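Local coordinates for hypothetical protein APE0754 (Aeropyrum pernix, PDB 1TUA) that is of unknown function but, as a protein built of two KH domains, probably binds RNA, at residues A[13-18]-A[39-44]; A[30-35]-A[78-83]; A[122-125]-A[130-133]; A[144-149]-A[179-184]; A[151-156]-A[164-169]. All coordinates share one frame; numbering follows the deposited sequence.

Contact 1 (A[13-18]-A[39-44]); sequences ERLGAV and VDTENS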
# COMPACT_ATOMS: atom_id res chain seq x y z
N GLU A 13 -8.65 -4.19 14.80
CA GLU A 13 -7.37 -4.08 15.49
C GLU A 13 -6.51 -2.92 15.00
O GLU A 13 -5.44 -2.65 15.56
CB GLU A 13 -6.59 -5.39 15.36
CG GLU A 13 -6.22 -5.77 13.92
CD GLU A 13 -7.23 -6.69 13.24
OE1 GLU A 13 -8.46 -6.50 13.42
OE2 GLU A 13 -6.79 -7.61 12.52
N ARG A 14 -6.95 -2.22 13.96
CA ARG A 14 -6.19 -1.10 13.42
C ARG A 14 -6.91 0.24 13.54
O ARG A 14 -6.38 1.27 13.14
CB ARG A 14 -5.83 -1.35 11.95
CG ARG A 14 -4.87 -2.50 11.74
CD ARG A 14 -3.52 -2.17 12.33
NE ARG A 14 -2.80 -1.20 11.51
CZ ARG A 14 -1.73 -0.52 11.92
NH1 ARG A 14 -1.26 -0.70 13.14
NH2 ARG A 14 -1.13 0.33 11.10
N LEU A 15 -8.12 0.23 14.10
CA LEU A 15 -8.89 1.47 14.21
C LEU A 15 -8.15 2.52 15.03
O LEU A 15 -8.23 3.72 14.74
CB LEU A 15 -10.27 1.19 14.82
CG LEU A 15 -11.30 2.30 14.64
CD1 LEU A 15 -11.47 2.64 13.16
CD2 LEU A 15 -12.63 1.85 15.24
N GLY A 16 -7.42 2.08 16.05
CA GLY A 16 -6.66 3.01 16.86
C GLY A 16 -5.54 3.66 16.08
O GLY A 16 -5.20 4.83 16.29
N ALA A 17 -4.94 2.91 15.16
CA ALA A 17 -3.85 3.44 14.35
C ALA A 17 -4.39 4.46 13.36
O ALA A 17 -3.70 5.43 13.03
CB ALA A 17 -3.14 2.30 13.62
N VAL A 18 -5.60 4.23 12.87
CA VAL A 18 -6.22 5.14 11.92
C VAL A 18 -6.59 6.47 12.59
O VAL A 18 -6.37 7.54 12.03
CB VAL A 18 -7.48 4.52 11.30
CG1 VAL A 18 -8.24 5.56 10.48
CG2 VAL A 18 -7.08 3.34 10.41
N VAL A 39 -15.60 8.51 12.20
CA VAL A 39 -15.36 7.13 12.60
C VAL A 39 -16.55 6.49 13.30
O VAL A 39 -17.19 7.10 14.16
CB VAL A 39 -14.14 7.04 13.54
CG1 VAL A 39 -13.86 5.59 13.89
CG2 VAL A 39 -12.94 7.69 12.88
N ASP A 40 -16.85 5.25 12.90
CA ASP A 40 -17.94 4.48 13.50
C ASP A 40 -17.21 3.34 14.21
O ASP A 40 -16.98 2.28 13.62
CB ASP A 40 -18.84 3.91 12.40
CG ASP A 40 -20.01 3.13 12.95
OD1 ASP A 40 -19.86 2.45 14.00
OD2 ASP A 40 -21.09 3.18 12.33
N THR A 41 -16.84 3.55 15.48
CA THR A 41 -16.10 2.54 16.22
C THR A 41 -16.82 1.20 16.35
O THR A 41 -16.21 0.14 16.21
CB THR A 41 -15.75 3.02 17.64
OG1 THR A 41 -16.95 3.17 18.40
CG2 THR A 41 -15.03 4.35 17.59
N GLU A 42 -18.12 1.25 16.61
CA GLU A 42 -18.90 0.03 16.76
C GLU A 42 -18.89 -0.85 15.50
O GLU A 42 -18.89 -2.07 15.60
CB GLU A 42 -20.33 0.38 17.15
CG GLU A 42 -20.43 0.90 18.58
CD GLU A 42 -21.75 1.59 18.87
OE1 GLU A 42 -22.82 1.01 18.56
OE2 GLU A 42 -21.72 2.72 19.42
N ASN A 43 -18.85 -0.21 14.33
CA ASN A 43 -18.84 -0.95 13.07
C ASN A 43 -17.44 -0.94 12.44
O ASN A 43 -17.24 -1.54 11.38
CB ASN A 43 -19.84 -0.33 12.10
CG ASN A 43 -21.25 -0.27 12.68
OD1 ASN A 43 -22.15 0.33 12.10
ND2 ASN A 43 -21.44 -0.91 13.83
N SER A 44 -16.49 -0.28 13.10
CA SER A 44 -15.12 -0.17 12.61
C SER A 44 -15.14 0.23 11.13
O SER A 44 -14.54 -0.42 10.27
CB SER A 44 -14.39 -1.50 12.79
OG SER A 44 -12.99 -1.32 12.72
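Leu15 and Ser44 mark the closest backbone approach, their CA atoms 6.6 Å apart, where the first turn of helix 15-19 comes up to the turn that follows strand 35-40. Within the first type I KH domain of the chain, this places the first helix beside the end of the outermost second strand and its turn into the third strand, 45-50. In RNA-binding KH domains the nucleic acid lies between these helices and that strand; such a use is only inferred here. The 39-44 backbone leaves extended geometry at Thr41, runs through helical angles at Thr41 and Glu42, and ends at Ser44 with positive phi, which turns the chain into strand 45-50. The contact is carried by Leu15. Its CG stands anti to the backbone N (chi1 -164°), which throws the two methyls across the gap. Leu15 CD1 meets Val39 CG1 tip to tip at 3.9 Å, and Leu15 CD2 lies 3.7 Å from Thr41 CA, with Thr41 CB and CG2 just beyond, so one branch packs on the strand and the other on the turn. Ser44 OG is 4.1 Å from Leu15 CD2, but its polar partner is the carbonyl of Val10, to which it is hydrogen-bonded; Val10 also touches Leu15. Within the turn, Asp40 forms an Asx motif: Asn43 N donates to Asp40 OD1 over 2.9 Å, bent to 147°, and approaches from above the carboxylate plane, 50° out of it.

Contact 2 (A[30-35]-A[78-83]); sequences MRRTGT and KAFRLL
Arg32 spreads its guanidinium over Leu83, whose CD1 sits 3.5 Å above the plane, displaced toward the rim on the NE side; NE to CD1 is 3.6 Å. The arginine chain leaves the helix beside the backbone N and then bends at chi3 (61°), and its CB and CD lie along the same methyl. The other branch of Leu83 turns to Thr33: CD2 touches Thr33 CG2 at 3.5 Å, tighter than an ordinary methyl contact, with the two side chains crossing at about a right angle. Leu83 thus spreads its two methyls over consecutive residues at the C-terminal end of helix 24-33. Further along, Arg32 NH1 passes 4.1 Å from Phe80 CB, while a water accepts from Arg32 NH2 at 2.8 Å and donates to Phe80 O at 2.9 Å. Thr33 keeps its hydroxyl off this surface: OG1 is bonded back to the carbonyl of Ile29 and receives the hydroxyl of Thr35. The contact joins the second helix of the first KH domain to the short 3-10 turn, 80-83, in the link to the second domain, and helix 57-72 backs both sides through Ala63 and Val66. Arg32 thus packs through its aliphatic stem and the face of its guanidinium, which forms no hydrogen bonds along its normal; its NH2 reaches Phe80 O only through a bridging water, an interaction likely to be weaker than a salt bridge.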
# COMPACT_ATOMS: atom_id res chain seq x y z
N MET A 30 -7.02 14.76 7.43
CA MET A 30 -8.01 15.77 7.12
C MET A 30 -7.34 17.09 6.74
O MET A 30 -7.69 17.73 5.75
CB MET A 30 -8.94 16.00 8.33
CG MET A 30 -9.96 14.89 8.60
SD MET A 30 -11.01 15.18 10.08
CE MET A 30 -10.29 14.12 11.17
N ARG A 31 -6.36 17.49 7.54
CA ARG A 31 -5.63 18.74 7.34
C ARG A 31 -4.94 18.85 5.98
O ARG A 31 -5.01 19.88 5.32
CB ARG A 31 -4.59 18.89 8.45
CG ARG A 31 -3.79 20.16 8.42
CD ARG A 31 -3.01 20.31 9.71
NE ARG A 31 -3.89 20.21 10.87
CZ ARG A 31 -3.89 19.19 11.74
NH1 ARG A 31 -3.04 18.19 11.58
NH2 ARG A 31 -4.74 19.18 12.76
N ARG A 32 -4.29 17.77 5.56
CA ARG A 32 -3.56 17.77 4.29
C ARG A 32 -4.40 17.60 3.03
O ARG A 32 -3.96 17.98 1.94
CB ARG A 32 -2.48 16.69 4.34
CG ARG A 32 -1.41 17.01 5.38
CD ARG A 32 -0.33 15.95 5.48
NE ARG A 32 0.39 15.77 4.23
CZ ARG A 32 1.47 15.01 4.09
NH1 ARG A 32 1.96 14.36 5.15
NH2 ARG A 32 2.06 14.88 2.91
N THR A 33 -5.61 17.07 3.18
CA THR A 33 -6.49 16.82 2.04
C THR A 33 -7.77 17.67 1.97
O THR A 33 -8.42 17.71 0.93
CB THR A 33 -6.92 15.34 1.98
OG1 THR A 33 -7.58 15.00 3.21
CG2 THR A 33 -5.70 14.44 1.78
N GLY A 34 -8.13 18.33 3.06
CA GLY A 34 -9.34 19.14 3.05
C GLY A 34 -10.57 18.27 3.12
O GLY A 34 -11.61 18.56 2.52
N THR A 35 -10.46 17.17 3.86
CA THR A 35 -11.57 16.25 4.02
C THR A 35 -12.03 16.21 5.47
O THR A 35 -11.38 16.77 6.36
CB THR A 35 -11.18 14.81 3.61
OG1 THR A 35 -10.06 14.37 4.39
CG2 THR A 35 -10.83 14.75 2.12
N LYS A 78 4.24 5.90 6.94
CA LYS A 78 4.49 5.32 5.63
C LYS A 78 3.26 5.48 4.74
O LYS A 78 3.38 5.78 3.55
CB LYS A 78 4.86 3.84 5.75
CG LYS A 78 6.26 3.61 6.29
CD LYS A 78 6.53 2.13 6.50
CE LYS A 78 7.99 1.86 6.83
NZ LYS A 78 8.88 2.17 5.69
N ALA A 79 2.08 5.29 5.32
CA ALA A 79 0.83 5.42 4.56
C ALA A 79 0.64 6.81 3.94
O ALA A 79 0.06 6.94 2.87
CB ALA A 79 -0.36 5.10 5.47
N PHE A 80 1.14 7.85 4.61
CA PHE A 80 1.01 9.22 4.10
C PHE A 80 1.64 9.40 2.72
O PHE A 80 1.35 10.36 2.01
CB PHE A 80 1.63 10.23 5.07
CG PHE A 80 0.88 10.39 6.36
CD1 PHE A 80 -0.51 10.27 6.39
CD2 PHE A 80 1.55 10.69 7.54
CE1 PHE A 80 -1.22 10.46 7.59
CE2 PHE A 80 0.85 10.89 8.74
CZ PHE A 80 -0.54 10.77 8.76
N ARG A 81 2.51 8.46 2.34
CA ARG A 81 3.15 8.52 1.03
C ARG A 81 2.10 8.50 -0.07
O ARG A 81 2.32 9.02 -1.16
CB ARG A 81 4.10 7.33 0.87
CG ARG A 81 4.72 7.20 -0.53
CD ARG A 81 5.78 6.12 -0.56
NE ARG A 81 6.27 5.88 -1.91
CZ ARG A 81 7.35 5.15 -2.19
NH1 ARG A 81 8.04 4.58 -1.21
NH2 ARG A 81 7.73 4.98 -3.45
N LEU A 82 0.95 7.91 0.23
CA LEU A 82 -0.14 7.81 -0.73
C LEU A 82 -0.77 9.16 -1.07
O LEU A 82 -1.57 9.26 -2.00
CB LEU A 82 -1.21 6.83 -0.22
CG LEU A 82 -0.75 5.36 -0.32
CD1 LEU A 82 -1.63 4.47 0.54
CD2 LEU A 82 -0.79 4.92 -1.77
N LEU A 83 -0.41 10.19 -0.31
CA LEU A 83 -0.92 11.54 -0.56
C LEU A 83 -0.09 12.18 -1.66
O LEU A 83 -0.47 13.20 -2.23
CB LEU A 83 -0.83 12.40 0.70
CG LEU A 83 -1.77 12.06 1.86
CD1 LEU A 83 -1.63 13.11 2.94
CD2 LEU A 83 -3.22 12.01 1.36
O HOH W 1 3.37 12.47 2.24

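Contact 3 (A[122-125]-A[130-133]); sequences TIEE and YINV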
# COMPACT_ATOMS: atom_id res chain seq x y z
N THR A 122 14.92 -6.37 -0.01
CA THR A 122 15.51 -6.40 -1.35
C THR A 122 14.50 -5.94 -2.39
O THR A 122 14.82 -5.14 -3.27
CB THR A 122 15.99 -7.82 -1.72
OG1 THR A 122 17.05 -8.20 -0.83
CG2 THR A 122 16.50 -7.86 -3.17
N ILE A 123 13.28 -6.44 -2.30
CA ILE A 123 12.26 -6.04 -3.25
C ILE A 123 11.96 -4.54 -3.09
O ILE A 123 11.85 -3.82 -4.09
CB ILE A 123 10.97 -6.87 -3.06
CG1 ILE A 123 11.28 -8.35 -3.37
CG2 ILE A 123 9.86 -6.36 -3.99
CD1 ILE A 123 10.13 -9.31 -3.12
N GLU A 124 11.86 -4.05 -1.85
CA GLU A 124 11.61 -2.62 -1.62
C GLU A 124 12.71 -1.74 -2.22
O GLU A 124 12.43 -0.72 -2.86
CB GLU A 124 11.54 -2.31 -0.12
CG GLU A 124 10.33 -2.84 0.61
CD GLU A 124 10.29 -2.36 2.05
OE1 GLU A 124 11.33 -2.41 2.74
OE2 GLU A 124 9.21 -1.93 2.51
N GLU A 125 13.97 -2.14 -2.02
CA GLU A 125 15.10 -1.37 -2.53
C GLU A 125 15.17 -1.38 -4.05
O GLU A 125 15.49 -0.36 -4.67
CB GLU A 125 16.41 -1.90 -1.96
CG GLU A 125 16.48 -1.93 -0.45
CD GLU A 125 17.80 -2.47 0.07
OE1 GLU A 125 18.24 -3.54 -0.40
OE2 GLU A 125 18.39 -1.82 0.95
N TYR A 130 7.27 0.78 -0.63
CA TYR A 130 7.13 0.42 0.78
C TYR A 130 6.29 -0.85 0.71
O TYR A 130 5.29 -0.90 -0.01
CB TYR A 130 6.34 1.46 1.59
CG TYR A 130 7.06 2.76 1.87
CD1 TYR A 130 8.45 2.86 1.78
CD2 TYR A 130 6.34 3.89 2.26
CE1 TYR A 130 9.11 4.06 2.08
CE2 TYR A 130 6.99 5.08 2.55
CZ TYR A 130 8.36 5.16 2.46
OH TYR A 130 9.00 6.35 2.77
N ILE A 131 6.69 -1.88 1.44
CA ILE A 131 5.95 -3.14 1.44
C ILE A 131 5.65 -3.59 2.87
O ILE A 131 6.54 -3.64 3.71
CB ILE A 131 6.76 -4.26 0.71
CG1 ILE A 131 6.96 -3.89 -0.76
CG2 ILE A 131 6.04 -5.60 0.83
CD1 ILE A 131 7.85 -4.85 -1.55
N ASN A 132 4.38 -3.89 3.13
CA ASN A 132 3.99 -4.37 4.45
C ASN A 132 3.40 -5.76 4.33
O ASN A 132 2.49 -6.00 3.54
CB ASN A 132 2.94 -3.44 5.08
CG ASN A 132 2.62 -3.84 6.51
OD1 ASN A 132 1.68 -4.60 6.77
ND2 ASN A 132 3.43 -3.36 7.44
N VAL A 133 3.94 -6.69 5.11
CA VAL A 133 3.44 -8.06 5.10
C VAL A 133 2.54 -8.21 6.32
O VAL A 133 3.02 -8.35 7.45
CB VAL A 133 4.60 -9.09 5.17
CG1 VAL A 133 4.04 -10.50 5.15
CG2 VAL A 133 5.54 -8.88 4.01
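Glu124 supplies the polar link between helix 118-127 and strand 130-133. Glu124 OE2 accepts from Ile131 N over 2.7 Å in a nearly straight bond, 160° at the hydrogen, through the anti lone pair, the one turned away from OE1. With CG beside the backbone N (chi1 -70°) and the chain extended from there, the carboxylate reaches the strand from a CB that does not point there. Arg120 completes the polar group: its NH1 makes a salt bridge to the same OE2 and a weak hydrogen bond to Ile131 O, so one nitrogen serves both Glu124 OE2 and Ile131 O, two acceptors only 3.4 Å apart, and probably eases their repulsion. The apolar part belongs to Ile131, which slides past Glu124 in the opposite direction, CG1 to Glu124 CG 3.8 Å. Ile131 CD1 ends against Ile123 CG2 at 3.5 Å, the two isoleucines crossing at about a right angle, and Ile123 goes on to helix 144-158 through Ala153 and Ile154. Cut back to an alanine, Glu124 would probably leave Ile131 N without its acceptor and Arg120 without its carboxylate mate. The neighbours Tyr130 and Asn132 pair by their backbones with strand 137-141, whereas Ile131 presents its N-H to the helix. A second helix set against the outermost second strand of a three-stranded antiparallel sheet is characteristic of the type I KH domain, here the second of the chain.

Contact 4 (A[144-149]-A[179-184]); sequences YERAMA and RRERLK
Arg146 grips Glu181 end-on, one nitrogen to each carboxylate oxygen. Arg146 NH2 to Glu181 OE1 is 2.7 Å with the hydrogen almost in line (168°), and Arg146 NH1 to Glu181 OE2 is longer, 3.1 Å. Both oxygens lie close to the guanidinium plane and are met on their syn sides, yet the two flat groups are twisted by 25°, so the nitrogens approach somewhat out of the carboxylate plane. Alongside runs a second, looser salt bridge of reversed polarity along the chain: Glu145 OE2 to Arg180 NH1, 3.3 Å, with the planes 52° apart. A water 2.6 Å from both Glu145 OE1 and Glu181 OE2 bridges these like-charged oxygens, themselves 4.9 Å apart. These paired bridges span the gap between helix 144-158, the last helix of the second KH domain, and the long C-terminal helix 163-188 that follows it; even the nearest CA atoms, of Glu145 and Glu181, are 11.2 Å apart, so long side chains do all the reaching. Arg146 manages it with a chain extended from CG to NE, touching Met174 and Ile177 of the long helix. Farther out, Asp143 forms a salt bridge with Arg146 NH1, which therefore serves two carboxylates, and Arg180 is bent at chi3, its NH2 forming a salt bridge with Glu176, one turn earlier on its own helix.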
# COMPACT_ATOMS: atom_id res chain seq x y z
N TYR A 144 2.82 3.52 -10.17
CA TYR A 144 2.25 2.40 -10.90
C TYR A 144 3.17 1.27 -11.34
O TYR A 144 2.96 0.12 -10.94
CB TYR A 144 1.49 2.90 -12.13
CG TYR A 144 0.77 1.78 -12.83
CD1 TYR A 144 -0.34 1.16 -12.25
CD2 TYR A 144 1.23 1.28 -14.05
CE1 TYR A 144 -0.96 0.07 -12.85
CE2 TYR A 144 0.62 0.19 -14.66
CZ TYR A 144 -0.47 -0.41 -14.05
OH TYR A 144 -1.07 -1.50 -14.65
N GLU A 145 4.16 1.57 -12.16
CA GLU A 145 5.06 0.53 -12.64
C GLU A 145 5.90 -0.16 -11.57
O GLU A 145 6.06 -1.38 -11.59
CB GLU A 145 5.98 1.10 -13.71
CG GLU A 145 5.25 1.57 -14.92
CD GLU A 145 6.19 1.88 -16.04
OE1 GLU A 145 6.97 2.85 -15.91
OE2 GLU A 145 6.17 1.14 -17.05
N ARG A 146 6.43 0.62 -10.63
CA ARG A 146 7.24 0.05 -9.56
C ARG A 146 6.38 -0.80 -8.61
O ARG A 146 6.80 -1.88 -8.19
CB ARG A 146 7.95 1.16 -8.79
CG ARG A 146 9.05 1.82 -9.61
CD ARG A 146 9.69 2.99 -8.89
NE ARG A 146 10.89 3.44 -9.59
CZ ARG A 146 10.88 4.00 -10.80
NH1 ARG A 146 9.74 4.17 -11.45
NH2 ARG A 146 12.03 4.35 -11.37
N ALA A 147 5.18 -0.33 -8.29
CA ALA A 147 4.29 -1.09 -7.42
C ALA A 147 3.89 -2.41 -8.11
O ALA A 147 3.80 -3.46 -7.47
CB ALA A 147 3.05 -0.27 -7.07
N MET A 148 3.64 -2.35 -9.42
CA MET A 148 3.26 -3.55 -10.15
C MET A 148 4.45 -4.51 -10.25
O MET A 148 4.26 -5.74 -10.24
CB MET A 148 2.72 -3.19 -11.54
CG MET A 148 1.34 -2.50 -11.52
SD MET A 148 0.07 -3.38 -10.52
CE MET A 148 -0.15 -4.84 -11.50
N ALA A 149 5.66 -3.97 -10.33
CA ALA A 149 6.86 -4.81 -10.40
C ALA A 149 7.01 -5.56 -9.08
O ALA A 149 7.27 -6.77 -9.05
CB ALA A 149 8.09 -3.96 -10.67
N ARG A 179 15.50 2.63 -17.48
CA ARG A 179 16.14 2.97 -18.74
C ARG A 179 15.19 3.84 -19.56
O ARG A 179 15.58 4.88 -20.08
CB ARG A 179 16.50 1.70 -19.53
CG ARG A 179 17.17 1.98 -20.88
CD ARG A 179 18.03 0.80 -21.33
NE ARG A 179 18.69 1.05 -22.60
CZ ARG A 179 18.07 1.07 -23.78
NH1 ARG A 179 16.76 0.84 -23.84
NH2 ARG A 179 18.75 1.31 -24.89
N ARG A 180 13.94 3.41 -19.64
CA ARG A 180 12.92 4.14 -20.39
C ARG A 180 12.75 5.54 -19.83
O ARG A 180 12.60 6.51 -20.58
CB ARG A 180 11.60 3.39 -20.32
CG ARG A 180 10.57 3.85 -21.33
CD ARG A 180 9.28 3.05 -21.19
NE ARG A 180 9.55 1.63 -21.01
CZ ARG A 180 9.37 0.97 -19.86
NH1 ARG A 180 8.91 1.61 -18.79
NH2 ARG A 180 9.66 -0.32 -19.78
N GLU A 181 12.76 5.66 -18.51
CA GLU A 181 12.60 6.96 -17.89
C GLU A 181 13.78 7.86 -18.25
O GLU A 181 13.59 9.02 -18.63
CB GLU A 181 12.50 6.83 -16.36
CG GLU A 181 11.32 5.98 -15.90
CD GLU A 181 11.15 5.95 -14.39
OE1 GLU A 181 12.16 5.77 -13.67
OE2 GLU A 181 10.00 6.08 -13.92
N ARG A 182 14.99 7.32 -18.16
CA ARG A 182 16.18 8.09 -18.48
C ARG A 182 16.17 8.57 -19.93
O ARG A 182 16.51 9.72 -20.22
CB ARG A 182 17.43 7.26 -18.21
CG ARG A 182 18.73 7.90 -18.68
CD ARG A 182 19.93 7.09 -18.24
NE ARG A 182 19.87 5.70 -18.69
CZ ARG A 182 20.10 5.30 -19.93
NH1 ARG A 182 20.42 6.18 -20.88
NH2 ARG A 182 20.04 4.01 -20.24
N LEU A 183 15.76 7.68 -20.84
CA LEU A 183 15.72 8.03 -22.26
C LEU A 183 14.67 9.10 -22.54
O LEU A 183 14.89 9.99 -23.36
CB LEU A 183 15.48 6.78 -23.12
CG LEU A 183 16.53 5.67 -23.06
CD1 LEU A 183 16.16 4.58 -24.05
CD2 LEU A 183 17.92 6.20 -23.36
N LYS A 184 13.52 9.00 -21.88
CA LYS A 184 12.47 10.00 -22.07
C LYS A 184 12.98 11.35 -21.60
O LYS A 184 12.75 12.37 -22.25
CB LYS A 184 11.21 9.63 -21.29
CG LYS A 184 10.40 8.50 -21.89
CD LYS A 184 9.19 8.16 -21.04
CE LYS A 184 8.43 6.97 -21.63
NZ LYS A 184 7.35 6.48 -20.72
O HOH W 2 9.68 3.89 -17.38
O HOH W 3 7.71 5.10 -14.82

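Contact 5 (A[151-156]-A[164-169]); sequences KQAIEM and STVYRH
Gln152 meets His169 at the ring edge: its OE1 lies in the ring plane 3.0 Å from His169 CE1, with the amide standing nearly perpendicular to the imidazole (86°). A water closes the same corner, accepting from Gln152 NE2 and hydrogen-bonded to His169 NE2 at 3.0 Å. One residue on, the backbones come closest, Ala153 and Val166 having their CA atoms 5.8 Å apart, and the small Ala153 CB packs on Val166 CG1 at 3.6 Å. Helices 144-158 and 163-188 run antiparallel here, their local axes 9.7 Å apart at closest and 163° between directions: a helical hairpin in which the last helix of the second KH domain is followed by a long C-terminal helix. Ile123 of helix 118-127 reaches Ala153 and Ile154, tying the hairpin to the domain core. Met156 ends the row and has the largest share. Met156 CB touches Val166 CG2 at 3.7 Å; with CG beside the backbone N and chi2 extended, Met156 SD comes over one face of the His169 ring, 4.2 Å from the centroid and 20° off the normal, a sulfur-aromatic contact. Replacing His169 with an alanine would probably leave the Met156 sulfur without its aromatic face and the water on Gln152 NE2 without its second anchor. A bend at chi3 then turns Met156 CE toward His169 CB and within 4.2 Å of Thr165 CG2.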
# COMPACT_ATOMS: atom_id res chain seq x y z
N LYS A 151 4.66 -6.19 -6.90
CA LYS A 151 3.53 -7.10 -6.77
C LYS A 151 3.87 -8.44 -7.42
O LYS A 151 3.65 -9.51 -6.85
CB LYS A 151 2.30 -6.50 -7.45
CG LYS A 151 1.06 -7.39 -7.45
CD LYS A 151 -0.05 -6.75 -8.29
CE LYS A 151 -1.32 -7.58 -8.30
NZ LYS A 151 -2.07 -7.49 -7.01
N GLN A 152 4.42 -8.36 -8.63
CA GLN A 152 4.80 -9.56 -9.36
C GLN A 152 5.86 -10.35 -8.60
O GLN A 152 5.74 -11.57 -8.45
CB GLN A 152 5.31 -9.15 -10.75
CG GLN A 152 5.77 -10.30 -11.62
CD GLN A 152 6.18 -9.84 -13.00
OE1 GLN A 152 6.82 -8.80 -13.17
NE2 GLN A 152 5.83 -10.63 -14.01
N ALA A 153 6.89 -9.67 -8.09
CA ALA A 153 7.94 -10.34 -7.33
C ALA A 153 7.36 -11.04 -6.11
O ALA A 153 7.73 -12.18 -5.80
CB ALA A 153 9.00 -9.33 -6.91
N ILE A 154 6.45 -10.36 -5.41
CA ILE A 154 5.81 -10.94 -4.23
C ILE A 154 5.00 -12.18 -4.63
O ILE A 154 5.06 -13.20 -3.96
CB ILE A 154 4.85 -9.93 -3.55
CG1 ILE A 154 5.65 -8.74 -3.00
CG2 ILE A 154 4.08 -10.63 -2.43
CD1 ILE A 154 6.62 -9.11 -1.91
N GLU A 155 4.25 -12.08 -5.72
CA GLU A 155 3.46 -13.22 -6.17
C GLU A 155 4.38 -14.40 -6.52
O GLU A 155 4.08 -15.55 -6.17
CB GLU A 155 2.61 -12.82 -7.38
CG GLU A 155 1.54 -11.80 -7.05
CD GLU A 155 0.79 -11.30 -8.28
OE1 GLU A 155 1.45 -10.99 -9.29
OE2 GLU A 155 -0.45 -11.21 -8.22
N MET A 156 5.49 -14.11 -7.20
CA MET A 156 6.45 -15.16 -7.57
C MET A 156 7.00 -15.88 -6.33
O MET A 156 7.17 -17.10 -6.34
CB MET A 156 7.61 -14.57 -8.39
CG MET A 156 7.25 -14.21 -9.83
SD MET A 156 8.58 -13.31 -10.68
CE MET A 156 9.76 -14.57 -10.97
N SER A 164 16.76 -15.81 -5.89
CA SER A 164 17.64 -15.34 -6.96
C SER A 164 16.88 -15.19 -8.27
O SER A 164 17.12 -14.26 -9.03
CB SER A 164 18.81 -16.31 -7.14
OG SER A 164 18.34 -17.61 -7.42
N THR A 165 15.96 -16.13 -8.51
CA THR A 165 15.12 -16.12 -9.71
C THR A 165 14.29 -14.84 -9.71
O THR A 165 14.26 -14.10 -10.70
CB THR A 165 14.16 -17.32 -9.71
OG1 THR A 165 14.90 -18.51 -10.03
CG2 THR A 165 13.05 -17.13 -10.73
N VAL A 166 13.61 -14.59 -8.60
CA VAL A 166 12.77 -13.40 -8.47
C VAL A 166 13.59 -12.12 -8.62
O VAL A 166 13.19 -11.21 -9.34
CB VAL A 166 12.04 -13.41 -7.10
CG1 VAL A 166 11.25 -12.12 -6.91
CG2 VAL A 166 11.09 -14.60 -7.03
N TYR A 167 14.74 -12.04 -7.95
CA TYR A 167 15.57 -10.85 -8.03
C TYR A 167 16.10 -10.61 -9.44
O TYR A 167 16.13 -9.48 -9.92
CB TYR A 167 16.75 -10.94 -7.06
CG TYR A 167 16.37 -11.16 -5.62
CD1 TYR A 167 15.19 -10.62 -5.08
CD2 TYR A 167 17.19 -11.91 -4.78
CE1 TYR A 167 14.85 -10.83 -3.74
CE2 TYR A 167 16.86 -12.12 -3.44
CZ TYR A 167 15.69 -11.58 -2.92
OH TYR A 167 15.37 -11.81 -1.61
N ARG A 168 16.51 -11.68 -10.12
CA ARG A 168 17.02 -11.53 -11.48
C ARG A 168 15.92 -10.99 -12.39
O ARG A 168 16.16 -10.11 -13.22
CB ARG A 168 17.51 -12.88 -11.99
CG ARG A 168 18.81 -12.80 -12.77
CD ARG A 168 19.08 -14.11 -13.50
NE ARG A 168 19.07 -15.28 -12.61
CZ ARG A 168 19.95 -15.49 -11.64
NH1 ARG A 168 20.92 -14.61 -11.42
NH2 ARG A 168 19.87 -16.58 -10.89
N HIS A 169 14.71 -11.52 -12.23
CA HIS A 169 13.57 -11.08 -13.03
C HIS A 169 13.20 -9.63 -12.73
O HIS A 169 12.99 -8.83 -13.64
CB HIS A 169 12.37 -11.99 -12.76
CG HIS A 169 11.11 -11.55 -13.43
ND1 HIS A 169 10.31 -10.55 -12.92
CD2 HIS A 169 10.53 -11.95 -14.59
CE1 HIS A 169 9.29 -10.35 -13.74
NE2 HIS A 169 9.40 -11.19 -14.76
O HOH W 4 7.54 -9.74 -16.67

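How the contacts relate
The five contacts run from one KH domain to the other and on to the C-terminal helix. Contacts 1 and 2 interleave along the chain, helix 24-33 of contact 2 lying between the two segments of contact 1; their centres are 18 Å apart. Contact 2 leads into contact 3 across the domain boundary, Arg81 and Lys78 both making cation-pi contacts with Tyr130. Contact 3 abuts contact 5, Thr122 CG2 being 3.4 Å from Tyr167 CE1. Contacts 4 and 5, centres 16 Å apart, join the same two helices, 5 near the hairpin turn. Contacts 1 and 3, centres 26 Å apart, each flank a second strand, where KH proteins generally bind nucleic acid; none is present here, so that use is only inferred.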